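Local atomic coordinates of thiazoline oxidase/subtilisin-like protease (Prochloron didemni, PDB entry 4H6X), a protein that probably matures patellamide precursor peptides as a subtilisin-like protease of a transamidating family of cyanobactin maturation enzymes. Residues Thr27-Ile33 / Leu286-Val292; Gln32-Ile38 / Gly167-Cys173. All coordinates share one frame; numbering follows the deposited sequence.

Contacts 1 and 2 follow one continuous run of chain, residues 27-38, from a loop into the central sheet. Residues 27-33, the loop after helix 20-26, rest on the late helix 273-293; residues 32-38 then enter the parallel sheet and pair with strand 170-173. Along the chain, segment 167-173 comes between the two halves of contact 1. The centres are about 12 Å apart, Q32 and I33 belong to both, and CE of M288 reaches CG1 of I170 at 3.7 Å. Helix 273-293 and strand 34-39 also carry S274 and D39, two members of a probable Ser-His-Asp triad.

Contact 1 of 2, residues Thr27-Ile33 / Leu286-Val292; sequences TLGDPQI and LLMSLQV
T27 turns OG1 opposite its backbone N (chi1 -171°) and over S289 CB, which sets the CG2 methyl between that N and the carbonyl carbon, 3.6 Å from the carbonyl O of L286 and near CD1 of L290. On the helix, S289 folds OG back beside its own N (chi1 -62°). There OG bonds to A285 O, one turn earlier, and receives a weak bond from D30 N, 2.9 Å from S289 OG but strongly bent at 123°. L286 reaches up to the loop backbone, its CD2 lying against L28 C and 3.5 Å from G29 N. The loop is a chain of small turns: T27 OG1 accepts from G29 N at 2.9 Å in an ST turn, and D30 OD1 takes Q32 N on its anti lone pair in an Asx turn, within a type I beta turn from D30 to I33. An alanine in place of T27 would remove OG1 and CG2, is likely to leave G29 N without its acceptor, and would probably open a gap beside L290. This loop feeds strand 34-39 of the subtilase-like sheet and lies across the C-terminal part of the helix. I33 CD1 touches both M288 CB and V292 CG2, 3.8 Å from each, crossing M288 at about a right angle and running past V292 in the opposite direction. Q32 runs obliquely over V292, with NE2 3.5 Å from V292 CG1.

Contact 2 of 2, residues Gln32-Ile38 / Gly167-Cys173; sequences QITIVII and GANIIHC
V36 and I170 sit at the heart of a parallel pairing, in which backbone bonds link strand 34-38 to strand 170-173. V36 N donates to I170 O at 2.8 Å, V36 O accepts from H172 N, and I38 N returns to H172 O. At the start of the pairing T34 O is gripped twice, by N169 N at 2.8 Å and by I170 N at 3.2 Å, both approaching in the carbonyl plane. The two strands are neighbours in the middle of the seven-stranded parallel sheet of the subtilase-like fold. Strand 133-138 borders 34-39 on its other edge, and the connection from it to 170-173 through helix 154-165 is a beta-alpha-beta crossover that passes strand 34-39. Apolar packing follows the two faces. V36, I38 and I171 point to the side covered by helix 154-165; V36 CG2 presses on A168 CB at 3.5 Å, and I38 CD1 meets I171 CG2 obliquely at 3.6 Å. I35, I37, I170 and H172 occupy the opposite face, where helix 101-118 packs on I35, I37 and H172. Polar side-chain contacts cluster where the strands begin. With CG beside its own backbone N (chi1 -70°), N169 brings its amide end back over the start of strand 34-38. There ND2 lies 2.9 Å from T34 N, two donors facing each other, so the placing of ND2, and with it a weak bond to Q32 O, is doubtful. A water joins Q32 O, G167 O and T34 OG1, with T34 OG1 also bonded to R133 NH1. G167, at positive phi, closes helix 154-165 in a Schellman motif.

Contact 1 of 2, residues Thr27-Ile33 / Leu286-Val292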
ATOM      1  N   THR A  27      -2.941 -16.210   8.916  1.00 35.90           N
ATOM      2  CA  THR A  27      -3.973 -15.481   8.165  1.00 34.07           C
ATOM      3  C   THR A  27      -3.467 -14.947   6.809  1.00 32.57           C
ATOM      4  O   THR A  27      -2.286 -14.601   6.658  1.00 28.47           O
ATOM      5  CB  THR A  27      -4.647 -14.355   9.022  1.00 34.77           C
ATOM      6  OG1 THR A  27      -5.782 -13.807   8.329  1.00 35.43           O
ATOM      7  CG2 THR A  27      -3.677 -13.232   9.381  1.00 34.38           C
ATOM      8  N   LEU A  28      -4.357 -14.925   5.821  1.00 32.06           N
ATOM      9  CA  LEU A  28      -4.109 -14.166   4.591  1.00 34.06           C
ATOM     10  C   LEU A  28      -5.054 -12.961   4.547  1.00 32.66           C
ATOM     11  O   LEU A  28      -5.212 -12.319   3.511  1.00 33.19           O
ATOM     12  CB  LEU A  28      -4.277 -15.036   3.336  1.00 33.99           C
ATOM     13  CG  LEU A  28      -3.327 -16.216   3.096  1.00 35.10           C
ATOM     14  CD1 LEU A  28      -3.649 -16.867   1.757  1.00 34.61           C
ATOM     15  CD2 LEU A  28      -1.853 -15.826   3.163  1.00 34.20           C
ATOM     16  N   GLY A  29      -5.669 -12.664   5.688  1.00 32.07           N
ATOM     17  CA  GLY A  29      -6.559 -11.521   5.833  1.00 33.07           C
ATOM     18  C   GLY A  29      -7.991 -11.919   6.119  1.00 34.78           C
ATOM     19  O   GLY A  29      -8.373 -13.086   5.968  1.00 36.06           O
ATOM     20  N   ASP A  30      -8.785 -10.941   6.534  1.00 33.65           N
ATOM     21  CA  ASP A  30     -10.190 -11.157   6.827  1.00 34.20           C
ATOM     22  C   ASP A  30     -11.039 -10.096   6.128  1.00 34.85           C
ATOM     23  O   ASP A  30     -10.740  -8.911   6.233  1.00 31.69           O
ATOM     24  CB  ASP A  30     -10.406 -11.090   8.336  1.00 35.88           C
ATOM     25  CG  ASP A  30     -11.733 -11.650   8.748  1.00 38.06           C
ATOM     26  OD1 ASP A  30     -12.773 -11.001   8.513  1.00 36.77           O
ATOM     27  OD2 ASP A  30     -11.734 -12.759   9.307  1.00 42.69           O
ATOM     28  N   PRO A  31     -12.106 -10.519   5.416  1.00 37.03           N
ATOM     29  CA  PRO A  31     -12.986  -9.586   4.696  1.00 35.97           C
ATOM     30  C   PRO A  31     -13.709  -8.562   5.571  1.00 35.45           C
ATOM     31  O   PRO A  31     -14.351  -7.660   5.034  1.00 33.92           O
ATOM     32  CB  PRO A  31     -14.009 -10.514   3.999  1.00 37.36           C
ATOM     33  CG  PRO A  31     -13.860 -11.838   4.667  1.00 37.64           C
ATOM     34  CD  PRO A  31     -12.420 -11.920   5.077  1.00 37.03           C
ATOM     35  N   GLN A  32     -13.618  -8.696   6.896  1.00 33.92           N
ATOM     36  CA  GLN A  32     -14.151  -7.670   7.792  1.00 36.89           C
ATOM     37  C   GLN A  32     -13.178  -6.488   7.914  1.00 34.74           C
ATOM     38  O   GLN A  32     -13.524  -5.444   8.470  1.00 35.72           O
ATOM     39  CB  GLN A  32     -14.462  -8.240   9.187  1.00 40.09           C
ATOM     40  CG  GLN A  32     -15.574  -9.274   9.226  1.00 42.91           C
ATOM     41  CD  GLN A  32     -15.959  -9.647  10.647  1.00 48.34           C
ATOM     42  OE1 GLN A  32     -16.374  -8.794  11.437  1.00 49.53           O
ATOM     43  NE2 GLN A  32     -15.822 -10.925  10.983  1.00 48.30           N
ATOM     44  N   ILE A  33     -11.957  -6.663   7.415  1.00 32.73           N
ATOM     45  CA  ILE A  33     -10.968  -5.584   7.423  1.00 31.21           C
ATOM     46  C   ILE A  33     -11.014  -4.916   6.050  1.00 29.86           C
ATOM     47  O   ILE A  33     -10.739  -5.565   5.027  1.00 28.50           O
ATOM     48  CB  ILE A  33      -9.535  -6.096   7.733  1.00 31.07           C
ATOM     49  CG1 ILE A  33      -9.484  -6.810   9.100  1.00 32.05           C
ATOM     50  CG2 ILE A  33      -8.518  -4.955   7.670  1.00 30.51           C
ATOM     51  CD1 ILE A  33     -10.029  -5.990  10.251  1.00 31.42           C
ATOM     52  N   LEU A 286      -3.207  -7.669   8.041  1.00 24.14           N
ATOM     53  CA  LEU A 286      -3.065  -9.027   8.571  1.00 25.55           C
ATOM     54  C   LEU A 286      -3.169  -9.050  10.113  1.00 26.27           C
ATOM     55  O   LEU A 286      -3.835  -9.920  10.690  1.00 29.70           O
ATOM     56  CB  LEU A 286      -1.742  -9.650   8.105  1.00 25.22           C
ATOM     57  CG  LEU A 286      -1.541 -10.023   6.622  1.00 25.36           C
ATOM     58  CD1 LEU A 286      -0.215 -10.752   6.448  1.00 23.60           C
ATOM     59  CD2 LEU A 286      -2.669 -10.871   6.048  1.00 24.67           C
ATOM     60  N   LEU A 287      -2.529  -8.092  10.775  1.00 27.09           N
ATOM     61  CA  LEU A 287      -2.541  -8.052  12.249  1.00 26.56           C
ATOM     62  C   LEU A 287      -3.933  -7.744  12.770  1.00 28.07           C
ATOM     63  O   LEU A 287      -4.379  -8.344  13.750  1.00 28.26           O
ATOM     64  CB  LEU A 287      -1.506  -7.066  12.801  1.00 25.81           C
ATOM     65  CG  LEU A 287      -0.035  -7.401  12.529  1.00 27.48           C
ATOM     66  CD1 LEU A 287       0.869  -6.221  12.882  1.00 26.00           C
ATOM     67  CD2 LEU A 287       0.416  -8.676  13.249  1.00 26.33           C
ATOM     68  N   MET A 288      -4.630  -6.828  12.091  1.00 28.59           N
ATOM     69  CA  MET A 288      -6.035  -6.568  12.368  1.00 27.85           C
ATOM     70  C   MET A 288      -6.909  -7.795  12.075  1.00 29.49           C
ATOM     71  O   MET A 288      -7.854  -8.073  12.818  1.00 29.72           O
ATOM     72  CB  MET A 288      -6.558  -5.366  11.559  1.00 27.81           C
ATOM     73  CG  MET A 288      -5.943  -4.024  11.898  1.00 27.85           C
ATOM     74  SD  MET A 288      -6.736  -2.727  10.911  1.00 30.27           S
ATOM     75  CE  MET A 288      -5.903  -1.295  11.596  1.00 28.82           C
ATOM     76  N   SER A 289      -6.613  -8.517  10.999  1.00 29.43           N
ATOM     77  CA  SER A 289      -7.355  -9.745  10.687  1.00 32.26           C
ATOM     78  C   SER A 289      -7.281 -10.768  11.830  1.00 34.11           C
ATOM     79  O   SER A 289      -8.259 -11.458  12.138  1.00 35.28           O
ATOM     80  CB  SER A 289      -6.843 -10.358   9.384  1.00 32.00           C
ATOM     81  OG  SER A 289      -7.063  -9.452   8.322  1.00 30.88           O
ATOM     82  N   LEU A 290      -6.118 -10.834  12.460  1.00 36.51           N
ATOM     83  CA  LEU A 290      -5.864 -11.744  13.575  1.00 38.57           C
ATOM     84  C   LEU A 290      -6.623 -11.317  14.844  1.00 39.60           C
ATOM     85  O   LEU A 290      -7.054 -12.163  15.626  1.00 37.78           O
ATOM     86  CB  LEU A 290      -4.363 -11.801  13.823  1.00 40.53           C
ATOM     87  CG  LEU A 290      -3.692 -13.134  14.119  1.00 43.43           C
ATOM     88  CD1 LEU A 290      -4.203 -14.233  13.190  1.00 43.04           C
ATOM     89  CD2 LEU A 290      -2.191 -12.936  13.984  1.00 41.87           C
ATOM     90  N   GLN A 291      -6.800 -10.006  15.030  1.00 37.24           N
ATOM     91  CA  GLN A 291      -7.640  -9.484  16.108  1.00 39.56           C
ATOM     92  C   GLN A 291      -9.072  -9.982  15.946  1.00 42.77           C
ATOM     93  O   GLN A 291      -9.652 -10.523  16.894  1.00 43.79           O
ATOM     94  CB  GLN A 291      -7.602  -7.952  16.155  1.00 35.49           C
ATOM     95  CG  GLN A 291      -6.305  -7.356  16.685  1.00 33.83           C
ATOM     96  CD  GLN A 291      -6.271  -5.834  16.577  1.00 33.66           C
ATOM     97  OE1 GLN A 291      -6.918  -5.244  15.706  1.00 31.62           O
ATOM     98  NE2 GLN A 291      -5.507  -5.192  17.459  1.00 31.99           N
ATOM     99  N   VAL A 292      -9.622  -9.815  14.739  1.00 44.03           N
ATOM    100  CA  VAL A 292     -10.950 -10.336  14.376  1.00 47.43           C
ATOM    101  C   VAL A 292     -11.042 -11.863  14.511  1.00 48.36           C
ATOM    102  O   VAL A 292     -12.056 -12.380  14.987  1.00 51.19           O
ATOM    103  CB  VAL A 292     -11.368  -9.918  12.940  1.00 48.41           C
ATOM    104  CG1 VAL A 292     -12.736 -10.487  12.579  1.00 51.14           C
ATOM    105  CG2 VAL A 292     -11.395  -8.408  12.810  1.00 48.30           C
TER

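Contact 2 of 2, residues Gln32-Ile38 / Gly167-Cys173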
ATOM      1  N   GLN A  32     -13.618  -8.696   6.896  1.00 33.92           N
ATOM      2  CA  GLN A  32     -14.151  -7.670   7.792  1.00 36.89           C
ATOM      3  C   GLN A  32     -13.178  -6.488   7.914  1.00 34.74           C
ATOM      4  O   GLN A  32     -13.524  -5.444   8.470  1.00 35.72           O
ATOM      5  CB  GLN A  32     -14.462  -8.240   9.187  1.00 40.09           C
ATOM      6  CG  GLN A  32     -15.574  -9.274   9.226  1.00 42.91           C
ATOM      7  CD  GLN A  32     -15.959  -9.647  10.647  1.00 48.34           C
ATOM      8  OE1 GLN A  32     -16.374  -8.794  11.437  1.00 49.53           O
ATOM      9  NE2 GLN A  32     -15.822 -10.925  10.983  1.00 48.30           N
ATOM     10  N   ILE A  33     -11.957  -6.663   7.415  1.00 32.73           N
ATOM     11  CA  ILE A  33     -10.968  -5.584   7.423  1.00 31.21           C
ATOM     12  C   ILE A  33     -11.014  -4.916   6.050  1.00 29.86           C
ATOM     13  O   ILE A  33     -10.739  -5.565   5.027  1.00 28.50           O
ATOM     14  CB  ILE A  33      -9.535  -6.096   7.733  1.00 31.07           C
ATOM     15  CG1 ILE A  33      -9.484  -6.810   9.100  1.00 32.05           C
ATOM     16  CG2 ILE A  33      -8.518  -4.955   7.670  1.00 30.51           C
ATOM     17  CD1 ILE A  33     -10.029  -5.990  10.251  1.00 31.42           C
ATOM     18  N   THR A  34     -11.371  -3.634   6.053  1.00 28.74           N
ATOM     19  CA  THR A  34     -11.483  -2.823   4.837  1.00 27.17           C
ATOM     20  C   THR A  34     -10.316  -1.860   4.706  1.00 25.97           C
ATOM     21  O   THR A  34     -10.068  -1.061   5.614  1.00 26.76           O
ATOM     22  CB  THR A  34     -12.814  -2.036   4.817  1.00 27.42           C
ATOM     23  OG1 THR A  34     -13.896  -2.971   4.784  1.00 27.17           O
ATOM     24  CG2 THR A  34     -12.888  -1.093   3.579  1.00 27.59           C
ATOM     25  N   ILE A  35      -9.605  -1.952   3.581  1.00 23.58           N
ATOM     26  CA  ILE A  35      -8.521  -1.027   3.259  1.00 22.41           C
ATOM     27  C   ILE A  35      -9.027  -0.122   2.143  1.00 22.34           C
ATOM     28  O   ILE A  35      -9.477  -0.608   1.112  1.00 21.27           O
ATOM     29  CB  ILE A  35      -7.249  -1.777   2.760  1.00 23.64           C
ATOM     30  CG1 ILE A  35      -6.751  -2.796   3.810  1.00 22.98           C
ATOM     31  CG2 ILE A  35      -6.146  -0.790   2.372  1.00 22.55           C
ATOM     32  CD1 ILE A  35      -6.101  -4.031   3.197  1.00 23.16           C
ATOM     33  N   VAL A  36      -8.968   1.193   2.360  1.00 22.93           N
ATOM     34  CA  VAL A  36      -9.327   2.143   1.305  1.00 22.53           C
ATOM     35  C   VAL A  36      -8.039   2.739   0.771  1.00 22.31           C
ATOM     36  O   VAL A  36      -7.239   3.301   1.527  1.00 21.44           O
ATOM     37  CB  VAL A  36     -10.299   3.250   1.786  1.00 22.79           C
ATOM     38  CG1 VAL A  36     -10.622   4.213   0.647  1.00 21.57           C
ATOM     39  CG2 VAL A  36     -11.592   2.630   2.318  1.00 22.70           C
ATOM     40  N   ILE A  37      -7.860   2.629  -0.540  1.00 22.11           N
ATOM     41  CA  ILE A  37      -6.647   3.082  -1.195  1.00 21.83           C
ATOM     42  C   ILE A  37      -6.931   4.361  -1.969  1.00 22.73           C
ATOM     43  O   ILE A  37      -7.687   4.360  -2.964  1.00 22.92           O
ATOM     44  CB  ILE A  37      -6.086   1.990  -2.141  1.00 21.86           C
ATOM     45  CG1 ILE A  37      -5.746   0.720  -1.338  1.00 22.55           C
ATOM     46  CG2 ILE A  37      -4.866   2.488  -2.905  1.00 20.13           C
ATOM     47  CD1 ILE A  37      -5.349  -0.466  -2.221  1.00 21.62           C
ATOM     48  N   ILE A  38      -6.334   5.444  -1.487  1.00 22.04           N
ATOM     49  CA  ILE A  38      -6.426   6.743  -2.127  1.00 22.47           C
ATOM     50  C   ILE A  38      -5.228   6.885  -3.057  1.00 23.66           C
ATOM     51  O   ILE A  38      -4.088   7.148  -2.620  1.00 23.61           O
ATOM     52  CB  ILE A  38      -6.524   7.887  -1.081  1.00 21.52           C
ATOM     53  CG1 ILE A  38      -7.767   7.672  -0.193  1.00 21.04           C
ATOM     54  CG2 ILE A  38      -6.510   9.253  -1.771  1.00 21.66           C
ATOM     55  CD1 ILE A  38      -7.899   8.655   0.971  1.00 21.10           C
ATOM     56  N   GLY A 167     -16.275   2.809   5.639  1.00 26.03           N
ATOM     57  CA  GLY A 167     -15.946   1.707   6.559  1.00 27.49           C
ATOM     58  C   GLY A 167     -14.475   1.303   6.606  1.00 27.20           C
ATOM     59  O   GLY A 167     -14.148   0.190   7.033  1.00 26.76           O
ATOM     60  N   ALA A 168     -13.585   2.201   6.178  1.00 25.23           N
ATOM     61  CA  ALA A 168     -12.157   1.938   6.241  1.00 25.68           C
ATOM     62  C   ALA A 168     -11.759   1.588   7.670  1.00 26.26           C
ATOM     63  O   ALA A 168     -12.180   2.265   8.623  1.00 24.80           O
ATOM     64  CB  ALA A 168     -11.357   3.149   5.783  1.00 25.12           C
ATOM     65  N   ASN A 169     -10.978   0.517   7.783  1.00 24.86           N
ATOM     66  CA  ASN A 169     -10.163   0.220   8.950  1.00 24.94           C
ATOM     67  C   ASN A 169      -8.774   0.820   8.755  1.00 25.03           C
ATOM     68  O   ASN A 169      -8.120   1.244   9.718  1.00 24.81           O
ATOM     69  CB  ASN A 169     -10.059  -1.301   9.137  1.00 26.51           C
ATOM     70  CG  ASN A 169     -11.381  -1.921   9.581  1.00 27.12           C
ATOM     71  OD1 ASN A 169     -11.863  -1.651  10.680  1.00 31.10           O
ATOM     72  ND2 ASN A 169     -11.986  -2.712   8.718  1.00 25.89           N
ATOM     73  N   ILE A 170      -8.328   0.824   7.498  1.00 22.33           N
ATOM     74  CA  ILE A 170      -7.035   1.391   7.108  1.00 22.71           C
ATOM     75  C   ILE A 170      -7.272   2.239   5.870  1.00 22.06           C
ATOM     76  O   ILE A 170      -7.962   1.809   4.954  1.00 22.76           O
ATOM     77  CB  ILE A 170      -5.995   0.305   6.773  1.00 21.20           C
ATOM     78  CG1 ILE A 170      -5.828  -0.680   7.950  1.00 20.99           C
ATOM     79  CG2 ILE A 170      -4.639   0.923   6.389  1.00 20.52           C
ATOM     80  CD1 ILE A 170      -4.860  -1.829   7.657  1.00 20.87           C
ATOM     81  N   ILE A 171      -6.712   3.438   5.873  1.00 21.97           N
ATOM     82  CA  ILE A 171      -6.691   4.304   4.706  1.00 21.93           C
ATOM     83  C   ILE A 171      -5.233   4.424   4.262  1.00 22.96           C
ATOM     84  O   ILE A 171      -4.379   4.920   5.014  1.00 23.31           O
ATOM     85  CB  ILE A 171      -7.263   5.708   5.014  1.00 22.33           C
ATOM     86  CG1 ILE A 171      -8.701   5.606   5.547  1.00 22.90           C
ATOM     87  CG2 ILE A 171      -7.169   6.601   3.774  1.00 23.26           C
ATOM     88  CD1 ILE A 171      -9.292   6.901   6.120  1.00 24.31           C
ATOM     89  N   HIS A 172      -4.957   3.939   3.056  1.00 21.76           N
ATOM     90  CA  HIS A 172      -3.648   4.064   2.443  1.00 23.82           C
ATOM     91  C   HIS A 172      -3.600   5.291   1.522  1.00 25.32           C
ATOM     92  O   HIS A 172      -4.309   5.327   0.501  1.00 25.36           O
ATOM     93  CB  HIS A 172      -3.323   2.790   1.650  1.00 23.93           C
ATOM     94  CG  HIS A 172      -1.915   2.739   1.150  1.00 24.12           C
ATOM     95  ND1 HIS A 172      -1.526   3.310  -0.043  1.00 25.24           N
ATOM     96  CD2 HIS A 172      -0.803   2.185   1.682  1.00 24.40           C
ATOM     97  CE1 HIS A 172      -0.231   3.117  -0.222  1.00 23.97           C
ATOM     98  NE2 HIS A 172       0.234   2.447   0.818  1.00 26.94           N
ATOM     99  N   CYS A 173      -2.785   6.284   1.886  1.00 27.58           N
ATOM    100  CA  CYS A 173      -2.626   7.517   1.090  1.00 33.42           C
ATOM    101  C   CYS A 173      -1.259   7.595   0.442  1.00 37.56           C
ATOM    102  O   CYS A 173      -0.244   7.531   1.135  1.00 39.03           O
ATOM    103  CB  CYS A 173      -2.768   8.794   1.934  1.00 36.06           C
ATOM    104  SG  CYS A 173      -3.973   8.810   3.264  1.00 41.25           S
TER
HETATM  105  O   HOH W   1     -14.529  -2.846   7.618  1.00 56.46           O